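Local coordinates for methylmalonyl-CoA carboxyltransferase 12S subunit (Propionibacterium freudenreichii, PDB 1ON3), which catalyses carboxyl transfer from methylmalonyl-CoA to the biotin of the 1.3S subunit, as the hexameric core of transcarboxylase, at residues Q170-A175 / A187-I192; M194-H199 / V237-D242; Y290-V295 / I330-P335; L367-G372 / V406-Y411. All coordinates share one frame; numbering follows the deposited sequence.

Interaction 1: Q170-A175 / A187-I192; sequences QIAIIA and ALTDFI
In the crotonase-like sheet of the N-terminal half, strand 170-175 runs parallel to the start of strand 191-195, with I171 beside F191 and A172 beside I192. A172 N bonds nearly straight to F191 O (2.8 Å, N-H...O angle 171°). At the strand's first residue, Q170 O receives D190 N at 2.8 Å, and F191 N adds only a weak bond. The carboxylate of D190 answers: its OD1 meets Q170 N at 3.0 Å, on the anti side. Because CG of D190 lies beside its own backbone N (chi1 -58°), the acid folds back against Q170, and aspartate is short enough to stand in for a carbonyl before the ladder begins. Here the chain re-enters the sheet after a beta-alpha-beta crossover through helix 184-188. OD2 of D190 is held by N520 of a second subunit, while T189 turns OG1 to P186 O and rests its CB on Q170 CB (3.7 Å). Branched and small apolar residues suit the buried face: I174 and I192 pack obliquely, I174 CG1 3.6 Å from I192 CG2, and I192 CG1 lies 4.4 Å from A172 CB. On the other face, I171 and F191 pack on L251 of helix 241-253.

Interaction 2: M194-H199 / V237-D242; sequences MTKKAH and VAEDDD
M194 pairs with V237 and T195 with A238 in parallel register, tied by a bond of 2.9 Å from A238 N to M194 O and a weak one of 3.0 Å from K196 N to A238 O. Beyond this short ladder the extended K196 lays its CD and CE along E239 OE2, and K196 NZ meets E239 OE2 nearly along the C-O axis in a salt bridge of 2.7 Å; the glutamate bends at chi2 to bring it there. Long, flexible charged chains suit this solvent-exposed margin of the sheet, and the K196 side chain crosses that of V237 at about a right angle, K196 CE 3.9 Å from V237 CG1. These are the last two parallel strands of the N-terminal crotonase-like sheet within the chain, and both leave it here: 194-199 through a type I turn from T195 to A198, and 237-242 into helix 241-253, which D240 N-caps through A243 N. With OG1 of T195 between its backbone N and carbonyl carbon (chi1 72°), the hydroxyl accepts from K197 N at 3.2 Å, an ST turn, and shares a water with D241 OD2. A valine here would keep the methyl 3.5 Å from that OD2 (T195 CG2) but is likely to leave K197 N without its side-chain acceptor and the water less firmly held. D241 OD1 is fixed by Q44 N and a salt bridge to R49.

Interaction 3: Y290-V295 / I330-P335; sequences YDVRDV and IVANQP
The ring of Y290 carries P335 over one face, the proline CD standing 4.2 Å from the ring centroid and 22° off its normal, a CH-pi contact displaced to the rim; P335 CG comes closer to a single atom, 3.4 Å from Y290 CE2. A proline ring is rigid and flat-sided enough to lie against an aromatic in this way. The guanidinium of R293 has the carboxylate of D291 at its edge, gripped side-on by NE to OD1 and NH2 to OD2, while the amide of Q334 comes up obliquely, its plane steeply inclined to the guanidinium. That amide stands almost perpendicular to the carboxylate, and Q334 NE2 reaches D291 OD1 (3.0 Å) from above the carboxylate plane. OD1 thus takes three donors, R293 NE, R293 N and Q334 NE2, which together fix the rotation of the acid. Glutamine suits the site because its other end is an acceptor: OE1 receives V292 N at 2.8 Å, and the bend at chi2 (62°) lets one amide serve both. V292 packs against the strand, CG2 on A332 CB (3.8 Å) and CG1 at 3.3 Å from N333 O, a buried carbonyl with no polar partner in the model. R293 NH1 continues to E307. The bond from R293 N back to D291 OD1 makes an Asx turn, the familiar side-chain cap at the entry to a helix; Q334, bonded to both D291 and V292 N, ties this capped entry to the end of strand 326-333 in the C-terminal crotonase-like half.

Interaction 4: L367-G372 / V406-Y411; sequences LVDVPG and VLRKAY
V368 O is doubly satisfied, accepting in its carbonyl plane from L407 N at 2.8 Å and from R408 N at 3.2 Å, where the chain turns a corner. Across that corner the register slips by two residues, a beta bulge, and pairing resumes: V370 N gives to K409 O (2.7 Å) from above the carbonyl plane, and V370 O takes Y411 N almost straight on at 3.1 Å. With CG anti to its backbone N (chi1 -167°), D369 sets OD1 against K409 N (3.0 Å), which comes from above the carboxylate plane, and OD2 on its syn side against R408 NE (3.0 Å) in a salt bridge. A water donates to OD1 and Y290 OH bonds to OD2, while D369 N bonds to N333 OD1 and L407 O to S433 OG. R408 spends NH1 and NH2 on the carbonyls of P283 and K288, so arginine, with donors on several sides, suits this buried corner. A leucine in place of D369 would probably leave K409 N without its acceptor and the charge of R408 without its mate. Apolar V368 packs CG1 on A410 CB at 4.0 Å, and V406 and V370 share that face. The bulge coincides with the corner at R408, where the chain leaves strand 402-407 of the C-terminal crotonase-like sheet for strand 409-411, directly before G412 and G413 of the methylmalonyl-CoA pocket.

In the fold
Interactions 1 and 2 are adjacent strand pairs of one sheet, sharing strand 191-195 and joined where I174 O meets T195 N. Interactions 3 and 4 adjoin in the sheet of the C-terminal half, strand 326-333 beside 364-370, with a tyrosine and an aspartate joining the two contacts. The two pairs do not touch and answer to the duplicated halves of the chain. Interactions 1, 3 and 4 are buried, whereas interaction 2 opens to solvent at its lysine-glutamate pair. A backbone ladder, extended by the D190 carboxylate, carries interaction 1; interaction 2 adds a surface salt bridge to a short ladder; a helix-entry network of side chains carries interaction 3, and interaction 4 combines both around a bulge. Interaction 1 alone is touched by another subunit.

Interaction 1: Q170-A175 / A187-I192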
loop_
_atom_site.group_PDB
_atom_site.type_symbol
_atom_site.label_atom_id
_atom_site.label_comp_id
_atom_site.label_asym_id
_atom_site.label_seq_id
_atom_site.Cartn_x
_atom_site.Cartn_y
_atom_site.Cartn_z
ATOM N N GLN E 170 22.423 14.133 6.696
ATOM C CA GLN E 170 22.954 14.550 7.991
ATOM C C GLN E 170 24.443 14.827 7.844
ATOM O O GLN E 170 25.208 13.944 7.446
ATOM C CB GLN E 170 22.753 13.452 9.047
ATOM C CG GLN E 170 21.321 13.033 9.289
ATOM C CD GLN E 170 21.236 11.923 10.312
ATOM O OE1 GLN E 170 21.302 12.176 11.515
ATOM N NE2 GLN E 170 21.116 10.678 9.838
ATOM N N ILE E 171 24.833 16.062 8.151
ATOM C CA ILE E 171 26.212 16.520 8.043
ATOM C C ILE E 171 26.771 16.919 9.415
ATOM O O ILE E 171 26.198 17.748 10.123
ATOM C CB ILE E 171 26.290 17.736 7.079
ATOM C CG1 ILE E 171 25.830 17.300 5.683
ATOM C CG2 ILE E 171 27.714 18.297 7.015
ATOM C CD1 ILE E 171 25.606 18.466 4.696
ATOM N N ALA E 172 27.891 16.320 9.787
ATOM C CA ALA E 172 28.509 16.639 11.058
ATOM C C ALA E 172 29.765 17.459 10.813
ATOM O O ALA E 172 30.546 17.159 9.906
ATOM C CB ALA E 172 28.862 15.366 11.792
ATOM N N ILE E 173 29.950 18.505 11.608
ATOM C CA ILE E 173 31.157 19.323 11.505
ATOM C C ILE E 173 31.810 19.308 12.885
ATOM O O ILE E 173 31.242 19.839 13.841
ATOM C CB ILE E 173 30.847 20.799 11.123
ATOM C CG1 ILE E 173 30.088 20.868 9.799
ATOM C CG2 ILE E 173 32.146 21.581 10.976
ATOM C CD1 ILE E 173 28.595 21.096 9.970
ATOM N N ILE E 174 32.972 18.665 12.993
ATOM C CA ILE E 174 33.691 18.600 14.260
ATOM C C ILE E 174 34.614 19.805 14.249
ATOM O O ILE E 174 35.539 19.875 13.431
ATOM C CB ILE E 174 34.577 17.333 14.389
ATOM C CG1 ILE E 174 33.887 16.113 13.779
ATOM C CG2 ILE E 174 34.906 17.109 15.876
ATOM C CD1 ILE E 174 32.599 15.735 14.409
ATOM N N ALA E 175 34.374 20.743 15.161
ATOM C CA ALA E 175 35.155 21.974 15.197
ATOM C C ALA E 175 35.813 22.254 16.544
ATOM O O ALA E 175 36.147 23.400 16.858
ATOM C CB ALA E 175 34.259 23.145 14.800
ATOM N N ALA E 187 29.615 9.515 13.443
ATOM C CA ALA E 187 29.768 8.289 12.657
ATOM C C ALA E 187 28.445 7.843 12.063
ATOM O O ALA E 187 28.415 7.230 11.010
ATOM C CB ALA E 187 30.335 7.156 13.537
ATOM N N LEU E 188 27.353 8.137 12.752
ATOM C CA LEU E 188 26.027 7.740 12.279
ATOM C C LEU E 188 25.398 8.759 11.318
ATOM O O LEU E 188 24.343 8.496 10.737
ATOM C CB LEU E 188 25.120 7.477 13.491
ATOM C CG LEU E 188 25.500 6.250 14.352
ATOM C CD1 LEU E 188 24.695 6.246 15.651
ATOM C CD2 LEU E 188 25.247 4.955 13.576
ATOM N N THR E 189 26.029 9.923 11.150
ATOM C CA THR E 189 25.510 10.920 10.207
ATOM C C THR E 189 26.088 10.482 8.865
ATOM O O THR E 189 26.743 9.445 8.789
ATOM C CB THR E 189 25.994 12.367 10.508
ATOM O OG1 THR E 189 27.423 12.450 10.358
ATOM C CG2 THR E 189 25.582 12.793 11.950
ATOM N N ASP E 190 25.875 11.248 7.804
ATOM C CA ASP E 190 26.411 10.808 6.512
ATOM C C ASP E 190 27.820 11.269 6.184
ATOM O O ASP E 190 28.607 10.501 5.624
ATOM C CB ASP E 190 25.474 11.229 5.395
ATOM C CG ASP E 190 24.089 10.665 5.580
ATOM O OD1 ASP E 190 23.139 11.462 5.655
ATOM O OD2 ASP E 190 23.962 9.424 5.667
ATOM N N PHE E 191 28.126 12.526 6.505
ATOM C CA PHE E 191 29.438 13.090 6.237
ATOM C C PHE E 191 30.021 13.816 7.423
ATOM O O PHE E 191 29.325 14.586 8.083
ATOM C CB PHE E 191 29.383 14.084 5.080
ATOM C CG PHE E 191 28.935 13.476 3.792
ATOM C CD1 PHE E 191 27.595 13.506 3.421
ATOM C CD2 PHE E 191 29.841 12.822 2.980
ATOM C CE1 PHE E 191 27.164 12.881 2.240
ATOM C CE2 PHE E 191 29.425 12.196 1.810
ATOM C CZ PHE E 191 28.083 12.228 1.441
ATOM N N ILE E 192 31.302 13.569 7.690
ATOM C CA ILE E 192 31.983 14.268 8.774
ATOM C C ILE E 192 33.027 15.228 8.207
ATOM O O ILE E 192 33.914 14.799 7.465
ATOM C CB ILE E 192 32.728 13.308 9.725
ATOM C CG1 ILE E 192 31.734 12.373 10.419
ATOM C CG2 ILE E 192 33.506 14.131 10.765
ATOM C CD1 ILE E 192 32.419 11.288 11.269
HETATM O O HOH W 1 20.845 10.440 6.579
#

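Interaction 2: M194-H199 / V237-D242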
loop_
_atom_site.group_PDB
_atom_site.type_symbol
_atom_site.label_atom_id
_atom_site.label_comp_id
_atom_site.label_asym_id
_atom_site.label_seq_id
_atom_site.Cartn_x
_atom_site.Cartn_y
_atom_site.Cartn_z
ATOM N N MET E 194 35.881 17.748 9.455
ATOM C CA MET E 194 36.665 17.982 10.660
ATOM C C MET E 194 37.711 19.071 10.440
ATOM O O MET E 194 38.479 19.000 9.480
ATOM C CB MET E 194 37.344 16.664 11.038
ATOM C CG MET E 194 37.744 16.527 12.462
ATOM S SD MET E 194 38.246 14.833 12.852
ATOM C CE MET E 194 39.186 15.218 14.344
ATOM N N THR E 195 37.759 20.075 11.321
ATOM C CA THR E 195 38.746 21.146 11.171
ATOM C C THR E 195 40.075 20.718 11.787
ATOM O O THR E 195 40.135 19.733 12.533
ATOM C CB THR E 195 38.320 22.439 11.877
ATOM O OG1 THR E 195 38.431 22.255 13.293
ATOM C CG2 THR E 195 36.889 22.810 11.509
ATOM N N LYS E 196 41.139 21.462 11.488
ATOM C CA LYS E 196 42.451 21.118 12.029
ATOM C C LYS E 196 42.604 21.496 13.505
ATOM O O LYS E 196 43.631 21.225 14.126
ATOM C CB LYS E 196 43.561 21.738 11.167
ATOM C CG LYS E 196 43.696 20.991 9.851
ATOM C CD LYS E 196 44.854 21.454 8.994
ATOM C CE LYS E 196 45.000 20.515 7.792
ATOM N NZ LYS E 196 46.121 20.887 6.892
ATOM N N LYS E 197 41.565 22.093 14.077
ATOM C CA LYS E 197 41.603 22.449 15.488
ATOM C C LYS E 197 40.836 21.395 16.285
ATOM O O LYS E 197 40.878 21.373 17.510
ATOM C CB LYS E 197 40.970 23.825 15.709
ATOM C CG LYS E 197 41.786 24.987 15.159
ATOM C CD LYS E 197 43.138 25.092 15.860
ATOM C CE LYS E 197 43.863 26.370 15.455
ATOM N NZ LYS E 197 44.000 26.473 13.969
ATOM N N ALA E 198 40.147 20.510 15.577
ATOM C CA ALA E 198 39.344 19.476 16.225
ATOM C C ALA E 198 40.081 18.187 16.547
ATOM O O ALA E 198 41.144 17.908 16.002
ATOM C CB ALA E 198 38.112 19.154 15.362
ATOM N N HIS E 199 39.506 17.419 17.468
ATOM C CA HIS E 199 40.038 16.119 17.851
ATOM C C HIS E 199 38.853 15.217 18.166
ATOM O O HIS E 199 37.834 15.662 18.702
ATOM C CB HIS E 199 40.989 16.230 19.051
ATOM C CG HIS E 199 42.220 17.031 18.758
ATOM N ND1 HIS E 199 42.273 18.399 18.924
ATOM C CD2 HIS E 199 43.410 16.673 18.217
ATOM C CE1 HIS E 199 43.439 18.850 18.493
ATOM N NE2 HIS E 199 44.148 17.822 18.057
ATOM N N VAL E 237 38.626 17.306 5.300
ATOM C CA VAL E 237 39.492 17.974 6.257
ATOM C C VAL E 237 39.385 19.439 5.900
ATOM O O VAL E 237 39.494 19.796 4.732
ATOM C CB VAL E 237 40.971 17.543 6.153
ATOM C CG1 VAL E 237 41.839 18.446 7.022
ATOM C CG2 VAL E 237 41.124 16.120 6.625
ATOM N N ALA E 238 39.144 20.278 6.908
ATOM C CA ALA E 238 39.013 21.711 6.716
ATOM C C ALA E 238 40.074 22.436 7.548
ATOM O O ALA E 238 40.344 22.057 8.686
ATOM C CB ALA E 238 37.625 22.159 7.145
ATOM N N GLU E 239 40.670 23.479 6.984
ATOM C CA GLU E 239 41.695 24.231 7.708
ATOM C C GLU E 239 41.161 24.854 8.989
ATOM O O GLU E 239 41.793 24.765 10.045
ATOM C CB GLU E 239 42.277 25.334 6.826
ATOM C CG GLU E 239 43.479 24.907 6.011
ATOM C CD GLU E 239 44.648 24.493 6.877
ATOM O OE1 GLU E 239 45.064 25.288 7.747
ATOM O OE2 GLU E 239 45.153 23.369 6.684
ATOM N N ASP E 240 40.005 25.502 8.893
ATOM C CA ASP E 240 39.408 26.139 10.057
ATOM C C ASP E 240 37.899 26.183 9.888
ATOM O O ASP E 240 37.360 25.577 8.968
ATOM C CB ASP E 240 39.951 27.560 10.234
ATOM C CG ASP E 240 39.891 28.375 8.953
ATOM O OD1 ASP E 240 39.010 28.128 8.102
ATOM O OD2 ASP E 240 40.726 29.278 8.799
ATOM N N ASP E 241 37.222 26.922 10.758
ATOM C CA ASP E 241 35.775 27.001 10.684
ATOM C C ASP E 241 35.223 27.651 9.425
ATOM O O ASP E 241 34.180 27.227 8.941
ATOM C CB ASP E 241 35.222 27.709 11.920
ATOM C CG ASP E 241 35.381 26.881 13.171
ATOM O OD1 ASP E 241 35.136 27.406 14.280
ATOM O OD2 ASP E 241 35.753 25.696 13.036
ATOM N N ASP E 242 35.885 28.684 8.900
ATOM C CA ASP E 242 35.380 29.321 7.674
ATOM C C ASP E 242 35.419 28.300 6.535
ATOM O O ASP E 242 34.509 28.238 5.712
ATOM C CB ASP E 242 36.230 30.523 7.274
ATOM C CG ASP E 242 35.981 31.742 8.141
ATOM O OD1 ASP E 242 36.973 32.432 8.459
ATOM O OD2 ASP E 242 34.811 32.028 8.486
HETATM O O HOH W 2 37.451 24.517 14.584
#

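Interaction 3: Y290-V295 / I330-P335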
loop_
_atom_site.group_PDB
_atom_site.type_symbol
_atom_site.label_atom_id
_atom_site.label_comp_id
_atom_site.label_asym_id
_atom_site.label_seq_id
_atom_site.Cartn_x
_atom_site.Cartn_y
_atom_site.Cartn_z
ATOM N N TYR E 290 48.375 7.245 -14.354
ATOM C CA TYR E 290 47.915 8.595 -14.657
ATOM C C TYR E 290 46.974 8.979 -13.528
ATOM O O TYR E 290 46.689 8.151 -12.673
ATOM C CB TYR E 290 47.157 8.618 -15.990
ATOM C CG TYR E 290 45.942 7.712 -16.038
ATOM C CD1 TYR E 290 44.655 8.212 -15.807
ATOM C CD2 TYR E 290 46.080 6.349 -16.311
ATOM C CE1 TYR E 290 43.535 7.368 -15.844
ATOM C CE2 TYR E 290 44.974 5.501 -16.358
ATOM C CZ TYR E 290 43.707 6.010 -16.125
ATOM O OH TYR E 290 42.626 5.162 -16.200
ATOM N N ASP E 291 46.506 10.223 -13.518
ATOM C CA ASP E 291 45.573 10.674 -12.486
ATOM C C ASP E 291 44.188 10.631 -13.104
ATOM O O ASP E 291 43.900 11.385 -14.028
ATOM C CB ASP E 291 45.874 12.100 -12.046
ATOM C CG ASP E 291 45.143 12.476 -10.764
ATOM O OD1 ASP E 291 43.972 12.067 -10.603
ATOM O OD2 ASP E 291 45.734 13.192 -9.926
ATOM N N VAL E 292 43.330 9.754 -12.594
ATOM C CA VAL E 292 41.993 9.614 -13.147
ATOM C C VAL E 292 41.127 10.869 -13.005
ATOM O O VAL E 292 40.131 11.019 -13.701
ATOM C CB VAL E 292 41.274 8.383 -12.525
ATOM C CG1 VAL E 292 40.891 8.658 -11.070
ATOM C CG2 VAL E 292 40.060 8.011 -13.361
ATOM N N ARG E 293 41.506 11.781 -12.115
ATOM C CA ARG E 293 40.722 12.996 -11.952
ATOM C C ARG E 293 40.898 13.895 -13.174
ATOM O O ARG E 293 40.109 14.804 -13.392
ATOM C CB ARG E 293 41.115 13.720 -10.659
ATOM C CG ARG E 293 40.664 12.948 -9.402
ATOM C CD ARG E 293 41.350 13.463 -8.146
ATOM N NE ARG E 293 42.798 13.237 -8.183
ATOM C CZ ARG E 293 43.590 13.294 -7.114
ATOM N NH1 ARG E 293 43.076 13.566 -5.916
ATOM N NH2 ARG E 293 44.896 13.093 -7.240
ATOM N N ASP E 294 41.932 13.641 -13.973
ATOM C CA ASP E 294 42.116 14.428 -15.192
ATOM C C ASP E 294 41.020 14.026 -16.175
ATOM O O ASP E 294 40.575 14.832 -16.994
ATOM C CB ASP E 294 43.505 14.194 -15.803
ATOM C CG ASP E 294 44.604 14.859 -15.001
ATOM O OD1 ASP E 294 44.325 15.879 -14.335
ATOM O OD2 ASP E 294 45.743 14.375 -15.038
ATOM N N VAL E 295 40.579 12.774 -16.091
ATOM C CA VAL E 295 39.505 12.308 -16.952
ATOM C C VAL E 295 38.219 12.935 -16.419
ATOM O O VAL E 295 37.416 13.479 -17.178
ATOM C CB VAL E 295 39.364 10.776 -16.917
ATOM C CG1 VAL E 295 38.127 10.358 -17.696
ATOM C CG2 VAL E 295 40.631 10.116 -17.508
ATOM N N ILE E 330 30.753 10.024 -8.624
ATOM C CA ILE E 330 31.719 9.333 -9.474
ATOM C C ILE E 330 32.623 8.440 -8.636
ATOM O O ILE E 330 33.125 8.873 -7.607
ATOM C CB ILE E 330 32.588 10.347 -10.263
ATOM C CG1 ILE E 330 31.686 11.155 -11.206
ATOM C CG2 ILE E 330 33.689 9.620 -11.036
ATOM C CD1 ILE E 330 32.381 12.228 -11.970
ATOM N N VAL E 331 32.786 7.193 -9.076
ATOM C CA VAL E 331 33.629 6.199 -8.398
ATOM C C VAL E 331 34.622 5.781 -9.481
ATOM O O VAL E 331 34.234 5.236 -10.513
ATOM C CB VAL E 331 32.787 4.987 -7.944
ATOM C CG1 VAL E 331 33.656 3.990 -7.171
ATOM C CG2 VAL E 331 31.628 5.470 -7.056
ATOM N N ALA E 332 35.901 6.033 -9.236
ATOM C CA ALA E 332 36.921 5.762 -10.231
ATOM C C ALA E 332 38.222 5.204 -9.654
ATOM O O ALA E 332 38.697 5.664 -8.615
ATOM C CB ALA E 332 37.203 7.065 -10.994
ATOM N N ASN E 333 38.802 4.214 -10.325
ATOM C CA ASN E 333 40.067 3.666 -9.840
ATOM C C ASN E 333 41.187 4.653 -10.160
ATOM O O ASN E 333 41.118 5.381 -11.156
ATOM C CB ASN E 333 40.345 2.316 -10.492
ATOM C CG ASN E 333 39.143 1.395 -10.443
ATOM O OD1 ASN E 333 38.479 1.158 -11.458
ATOM N ND2 ASN E 333 38.854 0.873 -9.258
ATOM N N GLN E 334 42.224 4.668 -9.326
ATOM C CA GLN E 334 43.356 5.587 -9.498
ATOM C C GLN E 334 44.640 4.805 -9.849
ATOM O O GLN E 334 45.395 4.418 -8.962
ATOM C CB GLN E 334 43.552 6.378 -8.194
ATOM C CG GLN E 334 44.650 7.446 -8.231
ATOM C CD GLN E 334 44.376 8.523 -9.259
ATOM O OE1 GLN E 334 44.501 8.293 -10.462
ATOM N NE2 GLN E 334 43.986 9.708 -8.789
ATOM N N PRO E 335 44.909 4.593 -11.152
ATOM C CA PRO E 335 46.092 3.849 -11.600
ATOM C C PRO E 335 47.428 4.346 -11.060
ATOM O O PRO E 335 48.383 3.575 -10.953
ATOM C CB PRO E 335 45.997 3.944 -13.128
ATOM C CG PRO E 335 44.520 4.006 -13.362
ATOM C CD PRO E 335 44.117 5.028 -12.317
#

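Interaction 4: L367-G372 / V406-Y411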
loop_
_atom_site.group_PDB
_atom_site.type_symbol
_atom_site.label_atom_id
_atom_site.label_comp_id
_atom_site.label_asym_id
_atom_site.label_seq_id
_atom_site.Cartn_x
_atom_site.Cartn_y
_atom_site.Cartn_z
ATOM N N LEU E 367 34.295 4.966 -13.486
ATOM C CA LEU E 367 35.372 5.068 -14.478
ATOM C C LEU E 367 36.308 3.929 -14.063
ATOM O O LEU E 367 36.922 3.968 -12.995
ATOM C CB LEU E 367 36.077 6.420 -14.392
ATOM C CG LEU E 367 35.176 7.628 -14.650
ATOM C CD1 LEU E 367 36.032 8.902 -14.565
ATOM C CD2 LEU E 367 34.486 7.510 -16.012
ATOM N N VAL E 368 36.400 2.912 -14.916
ATOM C CA VAL E 368 37.165 1.715 -14.600
ATOM C C VAL E 368 38.534 1.478 -15.242
ATOM O O VAL E 368 38.695 1.552 -16.460
ATOM C CB VAL E 368 36.293 0.455 -14.874
ATOM C CG1 VAL E 368 37.026 -0.810 -14.419
ATOM C CG2 VAL E 368 34.951 0.574 -14.158
ATOM N N ASP E 369 39.504 1.176 -14.384
ATOM C CA ASP E 369 40.865 0.834 -14.778
ATOM C C ASP E 369 41.422 0.138 -13.539
ATOM O O ASP E 369 42.179 0.721 -12.771
ATOM C CB ASP E 369 41.693 2.076 -15.107
ATOM C CG ASP E 369 42.993 1.725 -15.812
ATOM O OD1 ASP E 369 43.318 0.515 -15.857
ATOM O OD2 ASP E 369 43.687 2.639 -16.310
ATOM N N VAL E 370 41.022 -1.114 -13.344
ATOM C CA VAL E 370 41.417 -1.880 -12.164
ATOM C C VAL E 370 41.966 -3.258 -12.553
ATOM O O VAL E 370 41.305 -4.035 -13.243
ATOM C CB VAL E 370 40.190 -2.002 -11.190
ATOM C CG1 VAL E 370 39.038 -2.759 -11.870
ATOM C CG2 VAL E 370 40.606 -2.673 -9.876
ATOM N N PRO E 371 43.178 -3.580 -12.101
ATOM C CA PRO E 371 43.820 -4.865 -12.418
ATOM C C PRO E 371 43.484 -6.025 -11.488
ATOM O O PRO E 371 43.868 -7.169 -11.749
ATOM C CB PRO E 371 45.293 -4.507 -12.368
ATOM C CG PRO E 371 45.335 -3.623 -11.162
ATOM C CD PRO E 371 44.092 -2.726 -11.314
ATOM N N GLY E 372 42.787 -5.723 -10.398
ATOM C CA GLY E 372 42.391 -6.734 -9.430
ATOM C C GLY E 372 42.468 -6.155 -8.028
ATOM O O GLY E 372 42.604 -4.932 -7.865
ATOM N N VAL E 406 34.436 1.899 -19.087
ATOM C CA VAL E 406 35.670 1.151 -18.879
ATOM C C VAL E 406 36.800 1.806 -19.667
ATOM O O VAL E 406 36.804 1.762 -20.898
ATOM C CB VAL E 406 35.520 -0.323 -19.319
ATOM C CG1 VAL E 406 36.819 -1.072 -19.046
ATOM C CG2 VAL E 406 34.358 -0.967 -18.576
ATOM N N LEU E 407 37.752 2.399 -18.944
ATOM C CA LEU E 407 38.892 3.093 -19.542
ATOM C C LEU E 407 39.995 2.150 -19.981
ATOM O O LEU E 407 40.534 2.286 -21.082
ATOM C CB LEU E 407 39.498 4.098 -18.550
ATOM C CG LEU E 407 38.551 5.093 -17.860
ATOM C CD1 LEU E 407 39.366 6.021 -16.966
ATOM C CD2 LEU E 407 37.780 5.907 -18.889
ATOM N N ARG E 408 40.352 1.200 -19.123
ATOM C CA ARG E 408 41.430 0.293 -19.481
ATOM C C ARG E 408 41.276 -1.075 -18.821
ATOM O O ARG E 408 40.400 -1.848 -19.209
ATOM C CB ARG E 408 42.770 0.954 -19.120
ATOM C CG ARG E 408 43.981 0.384 -19.835
ATOM C CD ARG E 408 45.167 1.366 -19.787
ATOM N NE ARG E 408 45.577 1.708 -18.422
ATOM C CZ ARG E 408 46.709 2.338 -18.117
ATOM N NH1 ARG E 408 47.548 2.704 -19.086
ATOM N NH2 ARG E 408 47.021 2.581 -16.846
ATOM N N LYS E 409 42.114 -1.382 -17.832
ATOM C CA LYS E 409 42.039 -2.677 -17.161
ATOM C C LYS E 409 40.696 -2.867 -16.448
ATOM O O LYS E 409 40.174 -1.939 -15.826
ATOM C CB LYS E 409 43.153 -2.816 -16.120
ATOM C CG LYS E 409 44.571 -2.815 -16.658
ATOM C CD LYS E 409 44.828 -4.011 -17.567
ATOM C CE LYS E 409 46.323 -4.157 -17.879
ATOM N NZ LYS E 409 46.919 -2.905 -18.429
ATOM N N ALA E 410 40.151 -4.077 -16.530
ATOM C CA ALA E 410 38.886 -4.416 -15.865
ATOM C C ALA E 410 38.955 -5.927 -15.660
ATOM O O ALA E 410 38.322 -6.701 -16.370
ATOM C CB ALA E 410 37.713 -4.043 -16.752
ATOM N N TYR E 411 39.732 -6.333 -14.664
ATOM C CA TYR E 411 39.964 -7.748 -14.403
ATOM C C TYR E 411 39.170 -8.427 -13.291
ATOM O O TYR E 411 39.065 -7.908 -12.183
ATOM C CB TYR E 411 41.448 -7.962 -14.105
ATOM C CG TYR E 411 42.397 -7.789 -15.279
ATOM C CD1 TYR E 411 41.943 -7.354 -16.526
ATOM C CD2 TYR E 411 43.753 -8.088 -15.139
ATOM C CE1 TYR E 411 42.823 -7.222 -17.609
ATOM C CE2 TYR E 411 44.635 -7.962 -16.205
ATOM C CZ TYR E 411 44.163 -7.533 -17.440
ATOM O OH TYR E 411 45.031 -7.452 -18.505
HETATM O O HOH W 3 45.867 0.255 -15.251
#